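Side-chain contacts in RNA polymerase sigma factor (Bartonella quintana, PDB 5UXX), which probably serves as an ECF-subfamily sigma factor that binds promoter DNA and directs RNA polymerase to its target genes for the start of transcription: residues 13-18 / 56-61; 34-39 / 66-71; 42-47 / 62-67; 91-96 / 105-110; 117-122 / 135-140. All blocks are in the same frame, centred on the assembly; numbering follows the deposited sequence.

Overall arrangement
Starting from the N terminus, interaction 1 closes the first long loop, bringing helix 7-26 against the start of helix 57-81. Interactions 2 and 3 both pair helix 33-46 with the same long helix further along, ending on one part of it and sharing Arg66 and Asn67; interaction 1 crosses both, so the three contacts bind the helices of sigma region 2 into one bundle. The other two follow in series. Interaction 4 lays the linker after helix 57-81 on helix 103-112, and interaction 5 joins helices 115-125 and 131-138 within region 4. The Arg66-Glu119 salt bridge ties interactions 2 and 3 to interaction 5, and thus region 2 to region 4.

Interaction 1: 13-18 / 56-61; sequences LLVLPA and NLKAWL
Val15 holds CG1 trans to its backbone N (chi1 -178°), which turns this methyl toward helix 57-81, while Leu61, with CG opposite its carbonyl carbon (chi1 -69°), swings CD1 back to meet it. The two methyls touch at 3.7 Å between Val15 CG1 and Leu61 CD1. The Leu61 methyl also lies 3.9 Å from Val15 CB and near CG2, so it rests against the whole branch point of the valine rather than one carbon. The other neighbour of Val15 CG1 is Lys58, one helical turn before Leu61, whose CG comes to 3.8 Å from it. Lys58 gives the contact its near methylenes; the chain then bends at chi3 and carries NZ away from the valine. The backbones come closest at Val15 and Lys58, with CA atoms 6.4 Å apart. Just before this turn Asn56 serves as N-cap of helix 57-81: Ala59 N donates to Asn56 OD1 at 2.9 Å, nearly straight, approaching from above the plane of the amide carbonyl. Leu61 also leans on Ala44 of helix 33-46 and on Leu12, placing it in the core of the sigma region 2 bundle. With carbon meeting carbon throughout and no hydrogen bond across, the two helices are held here by shape and by removal of methyls from water, not by directional bonds.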
# COMPACT_ATOMS: atom_id res chain seq x y z
N LEU A 13 7.13 14.09 -1.59
CA LEU A 13 6.69 14.11 -2.99
C LEU A 13 7.24 12.91 -3.77
O LEU A 13 6.61 12.43 -4.71
CB LEU A 13 7.12 15.41 -3.66
CG LEU A 13 6.34 16.66 -3.21
CD1 LEU A 13 7.04 17.93 -3.67
CD2 LEU A 13 4.91 16.61 -3.73
N LEU A 14 8.42 12.44 -3.38
CA LEU A 14 9.01 11.26 -4.00
C LEU A 14 8.26 9.99 -3.64
O LEU A 14 8.08 9.10 -4.47
CB LEU A 14 10.48 11.11 -3.59
CG LEU A 14 11.51 12.08 -4.17
CD1 LEU A 14 12.92 11.56 -3.90
CD2 LEU A 14 11.29 12.28 -5.66
N VAL A 15 7.82 9.90 -2.38
CA VAL A 15 7.21 8.68 -1.86
C VAL A 15 5.70 8.67 -2.07
O VAL A 15 5.08 7.61 -2.14
CB VAL A 15 7.53 8.53 -0.35
CG1 VAL A 15 6.96 7.23 0.20
CG2 VAL A 15 9.03 8.57 -0.12
N LEU A 16 5.12 9.86 -2.18
CA LEU A 16 3.67 10.03 -2.25
C LEU A 16 2.95 9.17 -3.30
O LEU A 16 1.89 8.61 -3.01
CB LEU A 16 3.33 11.51 -2.47
CG LEU A 16 1.97 11.98 -1.97
CD1 LEU A 16 1.61 11.29 -0.66
CD2 LEU A 16 1.95 13.49 -1.80
N PRO A 17 3.50 9.05 -4.53
CA PRO A 17 2.81 8.18 -5.49
C PRO A 17 2.77 6.71 -5.08
O PRO A 17 1.75 6.05 -5.26
CB PRO A 17 3.64 8.35 -6.77
CG PRO A 17 4.28 9.67 -6.63
CD PRO A 17 4.60 9.79 -5.17
N ALA A 18 3.87 6.21 -4.53
CA ALA A 18 3.93 4.82 -4.08
C ALA A 18 3.07 4.62 -2.84
O ALA A 18 2.47 3.56 -2.65
CB ALA A 18 5.37 4.42 -3.79
N ASN A 56 14.87 4.03 6.96
CA ASN A 56 14.05 4.01 5.76
C ASN A 56 12.81 4.87 5.91
O ASN A 56 11.90 4.54 6.67
CB ASN A 56 13.65 2.57 5.41
CG ASN A 56 13.14 2.43 3.99
OD1 ASN A 56 12.33 3.23 3.53
ND2 ASN A 56 13.60 1.40 3.30
N LEU A 57 12.77 5.99 5.18
CA LEU A 57 11.65 6.92 5.26
C LEU A 57 10.39 6.32 4.65
O LEU A 57 9.29 6.51 5.18
CB LEU A 57 12.00 8.23 4.55
CG LEU A 57 10.89 9.28 4.54
CD1 LEU A 57 10.55 9.72 5.96
CD2 LEU A 57 11.29 10.48 3.69
N LYS A 58 10.55 5.59 3.55
CA LYS A 58 9.43 4.95 2.88
C LYS A 58 8.76 3.94 3.81
O LYS A 58 7.53 3.89 3.90
CB LYS A 58 9.88 4.28 1.59
CG LYS A 58 8.75 3.86 0.67
CD LYS A 58 9.27 3.08 -0.53
CE LYS A 58 10.32 3.87 -1.29
NZ LYS A 58 10.97 3.05 -2.35
N ALA A 59 9.57 3.15 4.50
CA ALA A 59 9.06 2.17 5.45
C ALA A 59 8.38 2.85 6.62
O ALA A 59 7.38 2.36 7.15
CB ALA A 59 10.18 1.26 5.93
N TRP A 60 8.92 3.99 7.03
CA TRP A 60 8.35 4.78 8.12
C TRP A 60 6.97 5.30 7.74
O TRP A 60 6.04 5.26 8.54
CB TRP A 60 9.28 5.95 8.47
CG TRP A 60 8.85 6.74 9.66
CD1 TRP A 60 8.94 6.38 10.97
CD2 TRP A 60 8.26 8.05 9.65
NE1 TRP A 60 8.44 7.37 11.78
CE2 TRP A 60 8.02 8.41 11.00
CE3 TRP A 60 7.91 8.95 8.64
CZ2 TRP A 60 7.45 9.63 11.35
CZ3 TRP A 60 7.34 10.16 9.00
CH2 TRP A 60 7.12 10.49 10.34
N LEU A 61 6.85 5.78 6.50
CA LEU A 61 5.59 6.32 6.00
C LEU A 61 4.55 5.22 5.79
O LEU A 61 3.38 5.39 6.13
CB LEU A 61 5.82 7.08 4.69
CG LEU A 61 6.61 8.39 4.83
CD1 LEU A 61 6.99 8.93 3.46
CD2 LEU A 61 5.81 9.41 5.60

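Interaction 2: 34-39 / 66-71; sequences EDLVQD and RNEFYS
Leu36 and Phe69 mark the nearest backbone approach, CA to CA 6.9 Å, of two helical segments whose axes pass 9.9 Å apart and run nearer to antiparallel than to parallel, at 127°. This is helix-on-helix packing within the all-helical bundle of sigma-70 region 2. Leu36 carries it. Its CG stands trans to the backbone N (chi1 -171°), and the two methyls fork over the neighbouring helix: CD1 settles 3.7 Å from Glu68 CG, and CD2 takes the same distance, 3.7 Å, from Phe69 CB. CD2 also meets the near side of the Phe69 ring, 3.8 Å from CD1 of the phenylalanine, on a slanting approach. Leu36 and Glu68 run past each other in opposite senses, so the leucine touches the CB and CG methylenes of the glutamate and not its carboxylate. That carboxylate instead faces Asp39, with Asp39 OD2 and Glu68 OE2 4.2 Å apart. Two acidic groups so close would probably raise the proton affinity of one of them; Lys43 forms a long, weak ion pair with Glu68. Leu36 is further packed by Ala23 of helix 7-26 and by Leu65, and Phe69 by Leu26, so the bundle closes round both. Away from Leu36, Phe69 CD2 sits 3.9 Å above the centre of the Tyr70 ring, and Tyr70 CE2 in turn lies 3.5 Å above the plane of the Arg66 guanidinium, toward its rim.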
# COMPACT_ATOMS: atom_id res chain seq x y z
N GLU A 34 -8.26 7.17 -0.75
CA GLU A 34 -7.66 8.48 -0.97
C GLU A 34 -7.60 9.30 0.32
O GLU A 34 -6.66 10.07 0.53
CB GLU A 34 -8.45 9.25 -2.03
CG GLU A 34 -8.14 8.85 -3.47
CD GLU A 34 -6.75 9.25 -3.94
OE1 GLU A 34 -6.00 9.87 -3.17
OE2 GLU A 34 -6.42 8.94 -5.10
N ASP A 35 -8.59 9.12 1.19
CA ASP A 35 -8.60 9.76 2.50
C ASP A 35 -7.53 9.18 3.42
O ASP A 35 -6.99 9.87 4.28
CB ASP A 35 -9.98 9.62 3.16
CG ASP A 35 -11.02 10.50 2.51
OD1 ASP A 35 -10.63 11.45 1.79
OD2 ASP A 35 -12.23 10.25 2.71
N LEU A 36 -7.24 7.89 3.23
CA LEU A 36 -6.22 7.20 4.00
C LEU A 36 -4.84 7.83 3.80
O LEU A 36 -4.07 7.98 4.75
CB LEU A 36 -6.19 5.72 3.62
CG LEU A 36 -5.33 4.78 4.47
CD1 LEU A 36 -5.73 4.86 5.93
CD2 LEU A 36 -5.44 3.36 3.95
N VAL A 37 -4.54 8.19 2.56
CA VAL A 37 -3.29 8.85 2.23
C VAL A 37 -3.23 10.23 2.88
O VAL A 37 -2.20 10.62 3.45
CB VAL A 37 -3.10 9.00 0.71
CG1 VAL A 37 -1.80 9.71 0.40
CG2 VAL A 37 -3.14 7.63 0.04
N GLN A 38 -4.33 10.96 2.79
CA GLN A 38 -4.45 12.29 3.38
C GLN A 38 -4.15 12.27 4.88
O GLN A 38 -3.38 13.08 5.38
CB GLN A 38 -5.84 12.87 3.13
CG GLN A 38 -5.94 14.37 3.35
CD GLN A 38 -7.24 14.95 2.83
OE1 GLN A 38 -7.33 15.33 1.66
NE2 GLN A 38 -8.25 15.02 3.69
N ASP A 39 -4.78 11.34 5.59
CA ASP A 39 -4.58 11.20 7.03
C ASP A 39 -3.13 10.83 7.36
O ASP A 39 -2.58 11.29 8.37
CB ASP A 39 -5.53 10.16 7.62
CG ASP A 39 -6.98 10.58 7.54
OD1 ASP A 39 -7.25 11.79 7.39
OD2 ASP A 39 -7.86 9.70 7.62
N ARG A 66 -0.31 1.92 7.06
CA ARG A 66 -0.75 0.57 7.40
C ARG A 66 -1.51 0.53 8.73
O ARG A 66 -2.58 -0.07 8.82
CB ARG A 66 0.45 -0.38 7.48
CG ARG A 66 0.17 -1.62 8.30
CD ARG A 66 1.43 -2.19 8.94
NE ARG A 66 1.10 -3.04 10.08
CZ ARG A 66 0.84 -4.34 9.99
NH1 ARG A 66 0.86 -4.95 8.82
NH2 ARG A 66 0.55 -5.04 11.09
N ASN A 67 -0.97 1.19 9.74
CA ASN A 67 -1.55 1.16 11.07
C ASN A 67 -2.85 1.95 11.13
O ASN A 67 -3.78 1.58 11.84
CB ASN A 67 -0.56 1.69 12.11
CG ASN A 67 0.56 0.70 12.39
OD1 ASN A 67 0.38 -0.51 12.28
ND2 ASN A 67 1.72 1.22 12.76
N GLU A 68 -2.90 3.05 10.39
CA GLU A 68 -4.12 3.85 10.30
C GLU A 68 -5.21 3.07 9.58
O GLU A 68 -6.38 3.16 9.95
CB GLU A 68 -3.85 5.18 9.60
CG GLU A 68 -5.09 6.02 9.35
CD GLU A 68 -5.77 6.46 10.63
OE1 GLU A 68 -5.12 6.46 11.70
OE2 GLU A 68 -6.97 6.82 10.58
N PHE A 69 -4.82 2.30 8.57
CA PHE A 69 -5.77 1.51 7.80
C PHE A 69 -6.44 0.43 8.65
O PHE A 69 -7.66 0.29 8.63
CB PHE A 69 -5.08 0.87 6.60
CG PHE A 69 -5.89 -0.21 5.94
CD1 PHE A 69 -7.00 0.11 5.17
CD2 PHE A 69 -5.55 -1.55 6.09
CE1 PHE A 69 -7.75 -0.88 4.56
CE2 PHE A 69 -6.30 -2.54 5.49
CZ PHE A 69 -7.40 -2.21 4.72
N TYR A 70 -5.64 -0.32 9.39
CA TYR A 70 -6.17 -1.38 10.24
C TYR A 70 -6.99 -0.79 11.38
O TYR A 70 -7.92 -1.43 11.88
CB TYR A 70 -5.04 -2.26 10.79
CG TYR A 70 -4.42 -3.16 9.74
CD1 TYR A 70 -5.17 -4.15 9.11
CD2 TYR A 70 -3.08 -3.03 9.39
CE1 TYR A 70 -4.60 -4.97 8.16
CE2 TYR A 70 -2.51 -3.85 8.43
CZ TYR A 70 -3.27 -4.82 7.82
OH TYR A 70 -2.70 -5.64 6.87
N SER A 71 -6.63 0.42 11.79
CA SER A 71 -7.39 1.14 12.80
C SER A 71 -8.79 1.47 12.29
O SER A 71 -9.78 1.35 13.02
CB SER A 71 -6.66 2.42 13.22
OG SER A 71 -7.45 3.19 14.11

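Interaction 3: 42-47 / 62-67; sequences MKAWAK and FTILRN
No flat group carries the meeting of Ile64 with Lys43, Ala44 and Lys47; the aromatic rings of the two segments turn to other partners. Phe62 stacks on Phe22 of helix 7-26 and meets Phe129 edge-to-face, while Trp45 packs by Phe8 with the planes steeply inclined. The contact itself is aliphatic and centred on Ile64. Its CG1 lies opposite the carbonyl carbon (chi1 -64°) and the chain runs on extended, carrying CD1 onto helix 33-46, 3.9 Å from Ala44 CA and 4.0 Å from Ala44 CB. The small alanine thus lets the isoleucine tip reach the helix backbone. The second branch, CG2, goes to the neighbouring position, 4.1 Å from Lys43 CB, while the rest of the lysine leads away. Lys47, the first residue to leave helical backbone angles, brings NZ to 4.3 Å from Ile64 CG1. That is a loose touch with no polar partner across the contact. Ile64 also packs on Thr40, one turn earlier, and Ala44 is wedged against Trp60 and Leu61, so the end of helix 33-46 packs against helix 57-81, whose other side meets Ile137 of helix 131-138 through Thr63 and Arg66.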
# COMPACT_ATOMS: atom_id res chain seq x y z
N MSE A 42 -0.88 13.92 7.10
CA MSE A 42 -1.06 14.82 8.23
C MSE A 42 -0.36 14.29 9.48
O MSE A 42 0.24 15.07 10.23
CB MSE A 42 -2.55 15.03 8.52
CG MSE A 42 -3.18 16.12 7.67
SE MSE A 42 -5.07 16.39 8.04
CE MSE A 42 -5.76 14.71 7.34
N LYS A 43 -0.42 12.98 9.70
CA LYS A 43 0.23 12.37 10.86
C LYS A 43 1.75 12.37 10.70
O LYS A 43 2.48 12.60 11.67
CB LYS A 43 -0.28 10.94 11.07
CG LYS A 43 -1.74 10.86 11.46
CD LYS A 43 -2.18 9.42 11.66
CE LYS A 43 -3.68 9.32 11.87
NZ LYS A 43 -4.13 10.06 13.07
N ALA A 44 2.22 12.11 9.49
CA ALA A 44 3.65 12.06 9.21
C ALA A 44 4.28 13.44 9.37
O ALA A 44 5.41 13.56 9.85
CB ALA A 44 3.90 11.52 7.81
N TRP A 45 3.55 14.48 8.97
CA TRP A 45 4.05 15.84 9.10
C TRP A 45 4.19 16.23 10.57
O TRP A 45 5.14 16.92 10.94
CB TRP A 45 3.12 16.82 8.39
CG TRP A 45 3.72 18.18 8.23
CD1 TRP A 45 3.66 19.22 9.12
CD2 TRP A 45 4.50 18.66 7.12
NE1 TRP A 45 4.34 20.31 8.63
CE2 TRP A 45 4.87 19.99 7.40
CE3 TRP A 45 4.92 18.08 5.92
CZ2 TRP A 45 5.63 20.75 6.53
CZ3 TRP A 45 5.68 18.85 5.05
CH2 TRP A 45 6.03 20.17 5.36
N ALA A 46 3.25 15.79 11.39
CA ALA A 46 3.29 16.09 12.82
C ALA A 46 4.39 15.30 13.53
O ALA A 46 5.02 15.81 14.46
CB ALA A 46 1.94 15.79 13.45
N LYS A 47 4.63 14.07 13.09
CA LYS A 47 5.62 13.21 13.73
C LYS A 47 6.96 13.20 13.00
O LYS A 47 7.82 12.37 13.30
CB LYS A 47 5.09 11.77 13.81
CG LYS A 47 3.75 11.63 14.50
CD LYS A 47 3.13 10.27 14.20
CE LYS A 47 3.81 9.15 14.96
NZ LYS A 47 3.52 7.81 14.38
N PHE A 62 4.99 4.10 5.23
CA PHE A 62 4.10 2.97 4.98
C PHE A 62 3.56 2.39 6.28
O PHE A 62 2.42 1.93 6.34
CB PHE A 62 4.83 1.88 4.19
CG PHE A 62 4.79 2.07 2.70
CD1 PHE A 62 5.12 3.29 2.13
CD2 PHE A 62 4.43 1.03 1.86
CE1 PHE A 62 5.09 3.47 0.76
CE2 PHE A 62 4.40 1.20 0.49
CZ PHE A 62 4.73 2.42 -0.06
N THR A 63 4.38 2.42 7.33
CA THR A 63 3.98 1.94 8.64
C THR A 63 2.82 2.76 9.20
O THR A 63 1.87 2.22 9.76
CB THR A 63 5.15 1.98 9.64
OG1 THR A 63 6.25 1.23 9.12
CG2 THR A 63 4.73 1.40 10.98
N ILE A 64 2.90 4.08 9.03
CA ILE A 64 1.84 4.97 9.49
C ILE A 64 0.53 4.70 8.76
O ILE A 64 -0.53 4.61 9.38
CB ILE A 64 2.23 6.45 9.30
CG1 ILE A 64 3.44 6.80 10.18
CG2 ILE A 64 1.06 7.37 9.63
CD1 ILE A 64 3.96 8.20 9.97
N LEU A 65 0.61 4.56 7.44
CA LEU A 65 -0.58 4.29 6.63
C LEU A 65 -1.17 2.93 6.96
O LEU A 65 -2.39 2.80 7.10
CB LEU A 65 -0.24 4.38 5.14
CG LEU A 65 -1.43 4.40 4.16
CD1 LEU A 65 -1.14 5.31 2.98
CD2 LEU A 65 -1.77 3.00 3.67
N ARG A 66 -0.31 1.92 7.06
CA ARG A 66 -0.75 0.57 7.40
C ARG A 66 -1.51 0.53 8.73
O ARG A 66 -2.58 -0.07 8.82
CB ARG A 66 0.45 -0.38 7.48
CG ARG A 66 0.17 -1.62 8.30
CD ARG A 66 1.43 -2.19 8.94
NE ARG A 66 1.10 -3.04 10.08
CZ ARG A 66 0.84 -4.34 9.99
NH1 ARG A 66 0.86 -4.95 8.82
NH2 ARG A 66 0.55 -5.04 11.09
N ASN A 67 -0.97 1.19 9.74
CA ASN A 67 -1.55 1.16 11.07
C ASN A 67 -2.85 1.95 11.13
O ASN A 67 -3.78 1.58 11.84
CB ASN A 67 -0.56 1.69 12.11
CG ASN A 67 0.56 0.70 12.39
OD1 ASN A 67 0.38 -0.51 12.28
ND2 ASN A 67 1.72 1.22 12.76

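Interaction 4: 91-96 / 105-110; sequences VAIHPA and DFKKAL
Val91 straddles Lys107 at a slant: its CG1 lies 3.7 Å from Lys107 CG, and its CG2 reaches the same methylene at 3.9 Å. Ile93 comes in nearly perpendicular to that lysine, setting CD1 3.6 Å from Lys107 CB, so both branched residues press on the first two methylenes of Lys107 from adjoining directions. The bend at chi2 (55°) of Lys107 then takes the chain away from both, and the apolar contact ends at CG. The Val91 side chain also crosses that of Lys108 at about a right angle, with CG2 4.1 Å from Lys108 CG; there the lysine is at the outer margin and its end heads off elsewhere. The chain of 91-96 is irregular, part of the linker that runs from helix 57-81 of region 2 to helix 103-112, the first helix of sigma region 4. It is held to that helix by polar bonds as well: Gln104 donates to Val91 O and accepts from Ile93 N, a two-point grip on the linker backbone that presents both apolar side chains to Lys107. Further along the linker, His94 ND1 donates to Pro95 O at 2.9 Å, in the carbonyl plane and on a lone pair, though the imidazole is poorly ordered. Beyond the bend Lys107 NZ is buried and well supplied, bonding Ser25 O, Ser27 O and Asn111 OD1. The carbonyls at the end of helix 7-26 would probably stabilise its positive charge.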
# COMPACT_ATOMS: atom_id res chain seq x y z
N VAL A 91 -14.61 -2.68 -5.53
CA VAL A 91 -13.45 -2.49 -6.40
C VAL A 91 -13.81 -1.60 -7.58
O VAL A 91 -14.73 -1.89 -8.34
CB VAL A 91 -12.90 -3.83 -6.92
CG1 VAL A 91 -11.79 -3.59 -7.93
CG2 VAL A 91 -12.41 -4.69 -5.77
N ALA A 92 -13.07 -0.50 -7.74
CA ALA A 92 -13.31 0.43 -8.83
C ALA A 92 -12.01 1.08 -9.30
O ALA A 92 -11.62 2.14 -8.81
CB ALA A 92 -14.32 1.50 -8.41
N ILE A 93 -11.35 0.44 -10.26
CA ILE A 93 -10.10 0.95 -10.81
C ILE A 93 -10.20 1.17 -12.31
O ILE A 93 -10.58 0.27 -13.06
CB ILE A 93 -8.93 -0.01 -10.52
CG1 ILE A 93 -8.81 -0.27 -9.02
CG2 ILE A 93 -7.63 0.56 -11.07
CD1 ILE A 93 -7.68 -1.21 -8.66
N HIS A 94 -9.88 2.39 -12.74
CA HIS A 94 -9.84 2.73 -14.16
C HIS A 94 -8.85 1.82 -14.90
O HIS A 94 -7.76 1.55 -14.39
CB HIS A 94 -9.45 4.20 -14.35
CG HIS A 94 -9.61 4.69 -15.75
ND1 HIS A 94 -8.77 4.32 -16.78
CD2 HIS A 94 -10.51 5.54 -16.30
CE1 HIS A 94 -9.14 4.91 -17.90
NE2 HIS A 94 -10.20 5.66 -17.64
N PRO A 95 -9.25 1.34 -16.09
CA PRO A 95 -8.42 0.47 -16.94
C PRO A 95 -7.00 0.99 -17.12
O PRO A 95 -6.77 2.20 -17.06
CB PRO A 95 -9.17 0.49 -18.28
CG PRO A 95 -10.60 0.69 -17.90
CD PRO A 95 -10.60 1.53 -16.64
N ALA A 96 -6.06 0.06 -17.33
CA ALA A 96 -4.65 0.40 -17.48
C ALA A 96 -4.43 1.46 -18.57
O ALA A 96 -4.91 1.32 -19.69
CB ALA A 96 -3.84 -0.85 -17.80
N ASP A 105 -9.47 -6.82 -12.33
CA ASP A 105 -9.37 -8.25 -12.07
C ASP A 105 -8.25 -8.55 -11.07
O ASP A 105 -8.41 -9.39 -10.18
CB ASP A 105 -9.13 -9.01 -13.37
CG ASP A 105 -9.09 -10.52 -13.16
OD1 ASP A 105 -10.15 -11.11 -12.90
OD2 ASP A 105 -7.99 -11.10 -13.27
N PHE A 106 -7.12 -7.87 -11.23
CA PHE A 106 -5.97 -8.08 -10.35
C PHE A 106 -6.29 -7.67 -8.91
O PHE A 106 -5.91 -8.35 -7.96
CB PHE A 106 -4.76 -7.29 -10.85
CG PHE A 106 -3.46 -7.67 -10.18
CD1 PHE A 106 -2.68 -8.70 -10.68
CD2 PHE A 106 -3.03 -7.00 -9.05
CE1 PHE A 106 -1.50 -9.05 -10.06
CE2 PHE A 106 -1.85 -7.35 -8.43
CZ PHE A 106 -1.08 -8.38 -8.93
N LYS A 107 -6.99 -6.54 -8.76
CA LYS A 107 -7.39 -6.05 -7.45
C LYS A 107 -8.36 -7.02 -6.78
O LYS A 107 -8.28 -7.28 -5.58
CB LYS A 107 -8.02 -4.66 -7.57
CG LYS A 107 -8.58 -4.10 -6.26
CD LYS A 107 -7.54 -4.09 -5.16
CE LYS A 107 -8.11 -3.46 -3.89
NZ LYS A 107 -7.29 -3.77 -2.69
N LYS A 108 -9.29 -7.56 -7.58
CA LYS A 108 -10.24 -8.55 -7.09
C LYS A 108 -9.51 -9.81 -6.62
O LYS A 108 -9.92 -10.45 -5.65
CB LYS A 108 -11.26 -8.90 -8.17
CG LYS A 108 -12.26 -7.80 -8.45
CD LYS A 108 -13.00 -8.02 -9.77
CE LYS A 108 -13.63 -9.39 -9.83
NZ LYS A 108 -14.44 -9.56 -11.07
N ALA A 109 -8.43 -10.15 -7.31
CA ALA A 109 -7.60 -11.29 -6.93
C ALA A 109 -6.88 -11.03 -5.61
O ALA A 109 -6.80 -11.91 -4.75
CB ALA A 109 -6.60 -11.61 -8.03
N LEU A 110 -6.36 -9.81 -5.46
CA LEU A 110 -5.71 -9.39 -4.22
C LEU A 110 -6.67 -9.48 -3.03
O LEU A 110 -6.27 -9.85 -1.93
CB LEU A 110 -5.19 -7.96 -4.35
CG LEU A 110 -3.94 -7.74 -5.21
CD1 LEU A 110 -3.66 -6.26 -5.35
CD2 LEU A 110 -2.74 -8.47 -4.61

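Interaction 5: 117-122 / 135-140; sequences QREAII and AAICGC
Glu119 reaches from helix 115-125 to Cys138 with its chain fully extended (chi1 177°, chi2 175°). CB lies outside the contact; CG is the first atom to feel it, 4.1 Å from Cys138 SG. At CD the sulfur comes closest, 3.8 Å, and it sits almost directly over the flat carboxylate: OE1 and OE2 of Glu119 are each 3.9 Å from Cys138 SG. The thiol therefore covers one face of the carboxylate. OE2 also brushes Ile137 CG2 at 4.3 Å. OE1 accepts the salt bridge from Arg66 NH1 and a hydrogen bond with Tyr70 OH, both on helix 57-81. Two such partners on one oxygen would favour the charged carboxylate in this buried place and fix its rotation. Just beyond Cys138 a Schellman motif ends the helix, with Gly139 at positive phi and Cys140 N bonding Ala135 O at 3.0 Å. Helix 131-138 and the following helix 142-159 probably form the helix-turn-helix of sigma region 4, with 115-125 packed beside it. Phe22 and Leu26 of helix 7-26 also touch Glu119, while Ile137 and Cys138 lie against Arg66, so the contact sits where the helices of region 4 meet helices 7-26 and 57-81 of region 2.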
# COMPACT_ATOMS: atom_id res chain seq x y z
N GLN A 117 -1.60 -11.84 3.81
CA GLN A 117 -1.00 -12.23 2.54
C GLN A 117 -0.99 -11.08 1.55
O GLN A 117 -0.00 -10.85 0.85
CB GLN A 117 -1.76 -13.41 1.93
CG GLN A 117 -1.48 -14.76 2.56
CD GLN A 117 -2.47 -15.81 2.12
OE1 GLN A 117 -2.35 -16.99 2.47
NE2 GLN A 117 -3.47 -15.40 1.35
N ARG A 118 -2.10 -10.35 1.50
CA ARG A 118 -2.25 -9.23 0.57
C ARG A 118 -1.20 -8.15 0.83
O ARG A 118 -0.55 -7.68 -0.09
CB ARG A 118 -3.66 -8.64 0.67
CG ARG A 118 -3.87 -7.39 -0.17
CD ARG A 118 -5.36 -7.10 -0.38
NE ARG A 118 -6.08 -6.97 0.88
CZ ARG A 118 -6.89 -7.90 1.39
NH1 ARG A 118 -7.07 -9.04 0.74
NH2 ARG A 118 -7.51 -7.69 2.54
N GLU A 119 -1.04 -7.77 2.09
CA GLU A 119 -0.07 -6.75 2.46
C GLU A 119 1.37 -7.20 2.20
O GLU A 119 2.18 -6.44 1.68
CB GLU A 119 -0.23 -6.35 3.92
CG GLU A 119 0.79 -5.32 4.38
CD GLU A 119 0.54 -4.84 5.79
OE1 GLU A 119 -0.15 -5.55 6.55
OE2 GLU A 119 1.04 -3.75 6.13
N ALA A 120 1.67 -8.44 2.57
CA ALA A 120 3.02 -8.98 2.42
C ALA A 120 3.46 -9.00 0.96
O ALA A 120 4.58 -8.60 0.64
CB ALA A 120 3.09 -10.38 3.01
N ILE A 121 2.59 -9.48 0.08
CA ILE A 121 2.94 -9.61 -1.33
C ILE A 121 3.03 -8.24 -2.01
O ILE A 121 3.76 -8.07 -2.99
CB ILE A 121 1.92 -10.51 -2.09
CG1 ILE A 121 2.48 -10.92 -3.45
CG2 ILE A 121 0.57 -9.82 -2.24
CD1 ILE A 121 3.74 -11.76 -3.36
N ILE A 122 2.31 -7.26 -1.47
CA ILE A 122 2.40 -5.89 -1.98
C ILE A 122 3.71 -5.24 -1.54
O ILE A 122 4.41 -4.63 -2.34
CB ILE A 122 1.21 -5.03 -1.51
CG1 ILE A 122 -0.07 -5.47 -2.22
CG2 ILE A 122 1.47 -3.56 -1.78
CD1 ILE A 122 0.02 -5.40 -3.73
N ALA A 135 9.11 -6.98 7.39
CA ALA A 135 8.84 -7.60 8.68
C ALA A 135 8.66 -6.54 9.76
O ALA A 135 7.79 -6.66 10.62
CB ALA A 135 9.96 -8.56 9.05
N ALA A 136 9.50 -5.51 9.71
CA ALA A 136 9.41 -4.40 10.66
C ALA A 136 8.10 -3.65 10.51
O ALA A 136 7.48 -3.26 11.50
CB ALA A 136 10.59 -3.46 10.47
N ILE A 137 7.67 -3.45 9.27
CA ILE A 137 6.41 -2.77 8.98
C ILE A 137 5.22 -3.54 9.54
O ILE A 137 4.34 -2.96 10.18
CB ILE A 137 6.22 -2.57 7.46
CG1 ILE A 137 7.26 -1.60 6.91
CG2 ILE A 137 4.81 -2.06 7.16
CD1 ILE A 137 7.25 -1.48 5.40
N CYS A 138 5.21 -4.85 9.33
CA CYS A 138 4.09 -5.69 9.76
C CYS A 138 4.23 -6.13 11.21
O CYS A 138 3.32 -6.73 11.77
CB CYS A 138 3.97 -6.91 8.86
SG CYS A 138 3.62 -6.53 7.13
N GLY A 139 5.37 -5.82 11.82
CA GLY A 139 5.62 -6.19 13.21
C GLY A 139 5.67 -7.69 13.42
O GLY A 139 5.14 -8.20 14.41
N CYS A 140 6.31 -8.40 12.50
CA CYS A 140 6.45 -9.84 12.60
C CYS A 140 7.86 -10.29 12.25
O CYS A 140 8.72 -9.47 11.93
CB CYS A 140 5.44 -10.54 11.69
SG CYS A 140 5.70 -10.26 9.93